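Local structure of ferric-chelate reductase (NAD(P)H) (Archaeoglobus fulgidus, 1I0R) at residues G12-T17 and F62-L67; G92-T97 and L104-A109. The protein reduces ferric iron held in chelates such as siderophores to ferrous iron, using NADH or NADPH as electron donor and FMN or FAD as cofactor. All coordinates share one frame; numbering follows the deposited sequence.

Interaction 1 of 2, residues G12-T17 and F62-L67; sequences GLYIVT and FGVSVL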
loop_
_atom_site.group_PDB
_atom_site.type_symbol
_atom_site.label_atom_id
_atom_site.label_comp_id
_atom_site.label_asym_id
_atom_site.label_seq_id
_atom_site.Cartn_x
_atom_site.Cartn_y
_atom_site.Cartn_z
ATOM N N GLY B 12 5.794 0.927 -2.320
ATOM C CA GLY B 12 6.612 0.981 -3.528
ATOM C C GLY B 12 7.029 2.451 -3.688
ATOM O O GLY B 12 6.876 3.251 -2.772
ATOM N N LEU B 13 7.620 2.793 -4.839
ATOM C CA LEU B 13 7.972 4.202 -5.139
ATOM C C LEU B 13 7.473 4.440 -6.569
ATOM O O LEU B 13 7.741 3.659 -7.482
ATOM C CB LEU B 13 9.479 4.477 -5.028
ATOM C CG LEU B 13 9.708 5.978 -4.782
ATOM C CD1 LEU B 13 9.163 6.385 -3.383
ATOM C CD2 LEU B 13 11.203 6.292 -4.879
ATOM N N TYR B 14 6.733 5.531 -6.736
ATOM C CA TYR B 14 6.059 5.817 -8.000
ATOM C C TYR B 14 6.088 7.277 -8.365
ATOM O O TYR B 14 6.401 8.132 -7.543
ATOM C CB TYR B 14 4.563 5.456 -7.869
ATOM C CG TYR B 14 4.259 4.139 -7.163
ATOM C CD1 TYR B 14 4.176 4.061 -5.772
ATOM C CD2 TYR B 14 4.107 2.981 -7.898
ATOM C CE1 TYR B 14 3.946 2.825 -5.131
ATOM C CE2 TYR B 14 3.883 1.755 -7.279
ATOM C CZ TYR B 14 3.806 1.684 -5.899
ATOM O OH TYR B 14 3.631 0.429 -5.335
ATOM N N ILE B 15 5.780 7.533 -9.634
ATOM C CA ILE B 15 5.580 8.891 -10.086
ATOM C C ILE B 15 4.079 8.894 -10.364
ATOM O O ILE B 15 3.573 8.000 -11.076
ATOM C CB ILE B 15 6.249 9.229 -11.436
ATOM C CG1 ILE B 15 7.747 8.967 -11.421
ATOM C CG2 ILE B 15 5.962 10.718 -11.746
ATOM C CD1 ILE B 15 8.411 9.328 -12.783
ATOM N N VAL B 16 3.356 9.857 -9.796
ATOM C CA VAL B 16 1.913 9.984 -10.053
ATOM C C VAL B 16 1.765 11.239 -10.923
ATOM O O VAL B 16 2.260 12.315 -10.561
ATOM C CB VAL B 16 1.089 10.127 -8.743
ATOM C CG1 VAL B 16 -0.393 10.358 -9.060
ATOM C CG2 VAL B 16 1.242 8.832 -7.895
ATOM N N THR B 17 1.084 11.096 -12.065
ATOM C CA THR B 17 0.948 12.218 -12.999
ATOM C C THR B 17 -0.483 12.614 -13.326
ATOM O O THR B 17 -1.425 11.838 -13.149
ATOM C CB THR B 17 1.657 11.884 -14.330
ATOM O OG1 THR B 17 1.134 10.652 -14.847
ATOM C CG2 THR B 17 3.160 11.744 -14.131
ATOM N N PHE B 62 -5.529 10.222 -13.574
ATOM C CA PHE B 62 -4.144 10.169 -13.140
ATOM C C PHE B 62 -3.389 9.003 -13.746
ATOM O O PHE B 62 -3.991 8.012 -14.209
ATOM C CB PHE B 62 -4.030 10.148 -11.577
ATOM C CG PHE B 62 -4.584 8.900 -10.902
ATOM C CD1 PHE B 62 -3.796 7.754 -10.754
ATOM C CD2 PHE B 62 -5.868 8.905 -10.359
ATOM C CE1 PHE B 62 -4.300 6.622 -10.070
ATOM C CE2 PHE B 62 -6.380 7.795 -9.674
ATOM C CZ PHE B 62 -5.595 6.659 -9.534
ATOM N N GLY B 63 -2.068 9.133 -13.760
ATOM C CA GLY B 63 -1.228 8.071 -14.265
ATOM C C GLY B 63 -0.282 7.641 -13.166
ATOM O O GLY B 63 0.016 8.436 -12.268
ATOM N N VAL B 64 0.190 6.400 -13.230
ATOM C CA VAL B 64 1.133 5.896 -12.237
ATOM C C VAL B 64 2.287 5.213 -12.968
ATOM O O VAL B 64 2.055 4.332 -13.804
ATOM C CB VAL B 64 0.493 4.823 -11.284
ATOM C CG1 VAL B 64 1.565 4.242 -10.343
ATOM C CG2 VAL B 64 -0.617 5.452 -10.456
ATOM N N SER B 65 3.519 5.627 -12.677
ATOM C CA SER B 65 4.700 4.977 -13.239
ATOM C C SER B 65 5.365 4.203 -12.083
ATOM O O SER B 65 5.691 4.800 -11.047
ATOM C CB SER B 65 5.700 6.011 -13.749
ATOM O OG SER B 65 5.116 6.792 -14.771
ATOM N N VAL B 66 5.555 2.892 -12.231
ATOM C CA VAL B 66 6.203 2.114 -11.162
ATOM C C VAL B 66 7.704 2.160 -11.427
ATOM O O VAL B 66 8.187 1.595 -12.414
ATOM C CB VAL B 66 5.693 0.652 -11.156
ATOM C CG1 VAL B 66 6.308 -0.120 -9.969
ATOM C CG2 VAL B 66 4.173 0.644 -11.048
ATOM N N LEU B 67 8.444 2.835 -10.553
ATOM C CA LEU B 67 9.885 2.994 -10.768
ATOM C C LEU B 67 10.738 1.749 -10.616
ATOM O O LEU B 67 10.489 0.914 -9.754
ATOM C CB LEU B 67 10.431 4.093 -9.854
ATOM C CG LEU B 67 9.788 5.466 -10.064
ATOM C CD1 LEU B 67 10.186 6.436 -8.940
ATOM C CD2 LEU B 67 10.204 5.988 -11.441
HETATM O O HOH W 1 2.965 8.340 -15.410
#
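The six-stranded antiparallel barrel is closed here, where Y14 to T17 of the first strand pair with G63 to V66 of the strand at the other end of the sheet order. I15 and S65 exchange two backbone hydrogen bonds, the one from S65 N to I15 O being 2.9 Å long. T17 and G63 form the next hydrogen-bonded pair, with G63 N 2.8 Å from T17 O, and past the strand's start L67 N gives a longer bond to L13 O.

Y14 has its CG anti to the carbonyl carbon (chi1 -43°), which lays the ring beside the second strand. V66 CG2 sits in plane at the ring edge, while V64 CG1 comes in obliquely, 3.7 Å from Y14 CD2. The hydroxyl OH accepts a hydrogen bond from S10 N of the second subunit. A leucine here would probably leave that amide without its acceptor and open a gap beside V64 and V66. On the same side, V16 packs on A29, an FMN-binding residue.

On the other face, I15 CG1 meets L67 CD2 at 3.9 Å, the two side chains crossing at about a right angle. One water donates to both T17 OG1, at 3.0 Å, and S65 OG, at 2.7 Å; T17 OG1 also bonds P103 O, and S65 OG bonds V105 O. G63 lies across from T17, and any CB there would run into T17 OG1. Two unlike faces result: the buried hydroxyls beside I15 are satisfied by water and neighbouring carbonyls, whereas the side carrying Y14 is apolar except for the phenol that ties this seam to the dimer partner.

Interaction 2 of 2, residues G92-T97 and L104-A109; sequences GVEYKT and LVTQHA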
loop_
_atom_site.group_PDB
_atom_site.type_symbol
_atom_site.label_atom_id
_atom_site.label_comp_id
_atom_site.label_asym_id
_atom_site.label_seq_id
_atom_site.Cartn_x
_atom_site.Cartn_y
_atom_site.Cartn_z
ATOM N N GLY B 92 13.200 16.583 -21.362
ATOM C CA GLY B 92 14.116 15.472 -21.521
ATOM C C GLY B 92 13.634 14.146 -20.953
ATOM O O GLY B 92 14.392 13.178 -20.915
ATOM N N VAL B 93 12.384 14.091 -20.507
ATOM C CA VAL B 93 11.850 12.845 -19.953
ATOM C C VAL B 93 11.007 12.115 -20.998
ATOM O O VAL B 93 10.227 12.738 -21.724
ATOM C CB VAL B 93 10.974 13.123 -18.720
ATOM C CG1 VAL B 93 10.340 11.817 -18.225
ATOM C CG2 VAL B 93 11.821 13.751 -17.612
ATOM N N GLU B 94 11.176 10.801 -21.087
ATOM C CA GLU B 94 10.402 10.013 -22.032
ATOM C C GLU B 94 9.009 9.748 -21.480
ATOM O O GLU B 94 8.864 9.193 -20.391
ATOM C CB GLU B 94 11.084 8.679 -22.310
ATOM C CG GLU B 94 10.166 7.684 -23.022
ATOM C CD GLU B 94 10.790 6.309 -23.229
ATOM O OE1 GLU B 94 11.419 6.104 -24.298
ATOM O OE2 GLU B 94 10.657 5.436 -22.328
ATOM N N TYR B 95 7.988 10.133 -22.238
ATOM C CA TYR B 95 6.594 9.928 -21.829
ATOM C C TYR B 95 5.685 9.936 -23.049
ATOM O O TYR B 95 6.121 10.252 -24.162
ATOM C CB TYR B 95 6.147 11.029 -20.849
ATOM C CG TYR B 95 5.853 12.378 -21.488
ATOM C CD1 TYR B 95 4.571 12.687 -21.929
ATOM C CD2 TYR B 95 6.861 13.332 -21.660
ATOM C CE1 TYR B 95 4.287 13.915 -22.532
ATOM C CE2 TYR B 95 6.589 14.573 -22.267
ATOM C CZ TYR B 95 5.300 14.849 -22.698
ATOM O OH TYR B 95 5.007 16.046 -23.322
ATOM N N LYS B 96 4.423 9.587 -22.836
ATOM C CA LYS B 96 3.436 9.581 -23.901
ATOM C C LYS B 96 2.123 10.027 -23.282
ATOM O O LYS B 96 2.003 10.117 -22.054
ATOM C CB LYS B 96 3.302 8.178 -24.513
ATOM C CG LYS B 96 2.827 7.110 -23.547
ATOM C CD LYS B 96 2.877 5.753 -24.200
ATOM C CE LYS B 96 2.266 4.684 -23.315
ATOM N NZ LYS B 96 2.338 3.342 -23.975
ATOM N N THR B 97 1.141 10.332 -24.107
ATOM C CA THR B 97 -0.133 10.768 -23.561
ATOM C C THR B 97 -1.256 9.770 -23.812
ATOM O O THR B 97 -1.517 9.360 -24.952
ATOM C CB THR B 97 -0.532 12.139 -24.133
ATOM O OG1 THR B 97 0.496 13.092 -23.837
ATOM C CG2 THR B 97 -1.851 12.608 -23.543
ATOM N N LEU B 104 1.899 9.828 -19.361
ATOM C CA LEU B 104 2.357 8.575 -18.759
ATOM C C LEU B 104 3.866 8.521 -18.921
ATOM O O LEU B 104 4.373 8.344 -20.045
ATOM C CB LEU B 104 1.713 7.378 -19.463
ATOM C CG LEU B 104 0.184 7.430 -19.401
ATOM C CD1 LEU B 104 -0.433 6.536 -20.488
ATOM C CD2 LEU B 104 -0.257 7.006 -17.980
ATOM N N VAL B 105 4.589 8.689 -17.806
ATOM C CA VAL B 105 6.050 8.662 -17.850
ATOM C C VAL B 105 6.567 7.233 -17.976
ATOM O O VAL B 105 6.335 6.394 -17.098
ATOM C CB VAL B 105 6.663 9.322 -16.595
ATOM C CG1 VAL B 105 8.181 9.205 -16.621
ATOM C CG2 VAL B 105 6.266 10.786 -16.532
ATOM N N THR B 106 7.280 6.953 -19.066
ATOM C CA THR B 106 7.796 5.614 -19.313
ATOM C C THR B 106 9.251 5.446 -18.939
ATOM O O THR B 106 9.727 4.317 -18.764
ATOM C CB THR B 106 7.609 5.214 -20.789
ATOM O OG1 THR B 106 8.151 6.249 -21.617
ATOM C CG2 THR B 106 6.123 5.067 -21.121
ATOM N N GLN B 107 9.952 6.566 -18.795
ATOM C CA GLN B 107 11.368 6.499 -18.432
ATOM C C GLN B 107 11.548 5.919 -17.032
ATOM O O GLN B 107 10.914 6.376 -16.087
ATOM C CB GLN B 107 12.005 7.879 -18.489
ATOM C CG GLN B 107 13.525 7.814 -18.647
ATOM C CD GLN B 107 14.133 9.186 -18.868
ATOM O OE1 GLN B 107 13.478 10.086 -19.398
ATOM N NE2 GLN B 107 15.392 9.352 -18.458
ATOM N N HIS B 108 12.422 4.921 -16.927
ATOM C CA HIS B 108 12.725 4.235 -15.669
ATOM C C HIS B 108 11.526 3.531 -15.055
ATOM O O HIS B 108 11.535 3.219 -13.862
ATOM C CB HIS B 108 13.313 5.216 -14.655
ATOM C CG HIS B 108 14.601 5.828 -15.106
ATOM N ND1 HIS B 108 15.717 5.071 -15.394
ATOM C CD2 HIS B 108 14.927 7.110 -15.392
ATOM C CE1 HIS B 108 16.676 5.863 -15.844
ATOM N NE2 HIS B 108 16.223 7.104 -15.854
ATOM N N ALA B 109 10.517 3.253 -15.872
ATOM C CA ALA B 109 9.314 2.598 -15.374
ATOM C C ALA B 109 9.212 1.147 -15.765
ATOM O O ALA B 109 9.395 0.786 -16.934
ATOM C CB ALA B 109 8.080 3.348 -15.858
#
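Q107 turns its CG away from the backbone N (chi1 -158°) and keeps the rest of the chain extended, which carries the amide out to E94. There OE1 accepts E94 N at 2.9 Å, in the plane of the amide carbonyl. E94 also runs extended, and its OE2 reaches T106 OG1, although that hydroxyl is placed doubtfully. E94 O is gripped twice: T106 N (3.0 Å) and Q107 N (3.3 Å) both approach from the same face of its carbonyl plane.

This doubled bond has the form of a classic beta bulge, at the open end of the hairpin made by strands 95-97 and 103-105. Farther in, K96 and L104 make the hydrogen-bonded pair; L104 N lies 2.7 Å from K96 O, nearly along the C=O axis, and K96 N returns a bond to L104 O. The bulge residues also open a type II turn from T106 to A109.

V93 CG1 crosses V105 CG1 at about a right angle, 3.7 Å away, and Y95 CB packs over the V105 backbone. V93 and Q107 both rest on F75 of helix 73-78, while K96 NZ makes a salt bridge with E137.

In the fold
Interaction 1 comes first along the chain and is complete before interaction 2 begins; all four segments belong to the flavin reductase-like domain. Their centres are 11 Å apart, interaction 1 almost at the middle of the chain and interaction 2 nearer the periphery. The short hairpin of interaction 2 lies against the outside of the barrel seam, with I15 CD1 3.8 Å from V105 CG1. L67 CD2 also touches H108 O, 3.9 Å away, where the turn leads into strand 109-122, the barrel strand that pairs with 61-67. The two contacts thus join barrel closure to the hairpin packed over it, and the seam alone reaches the second subunit.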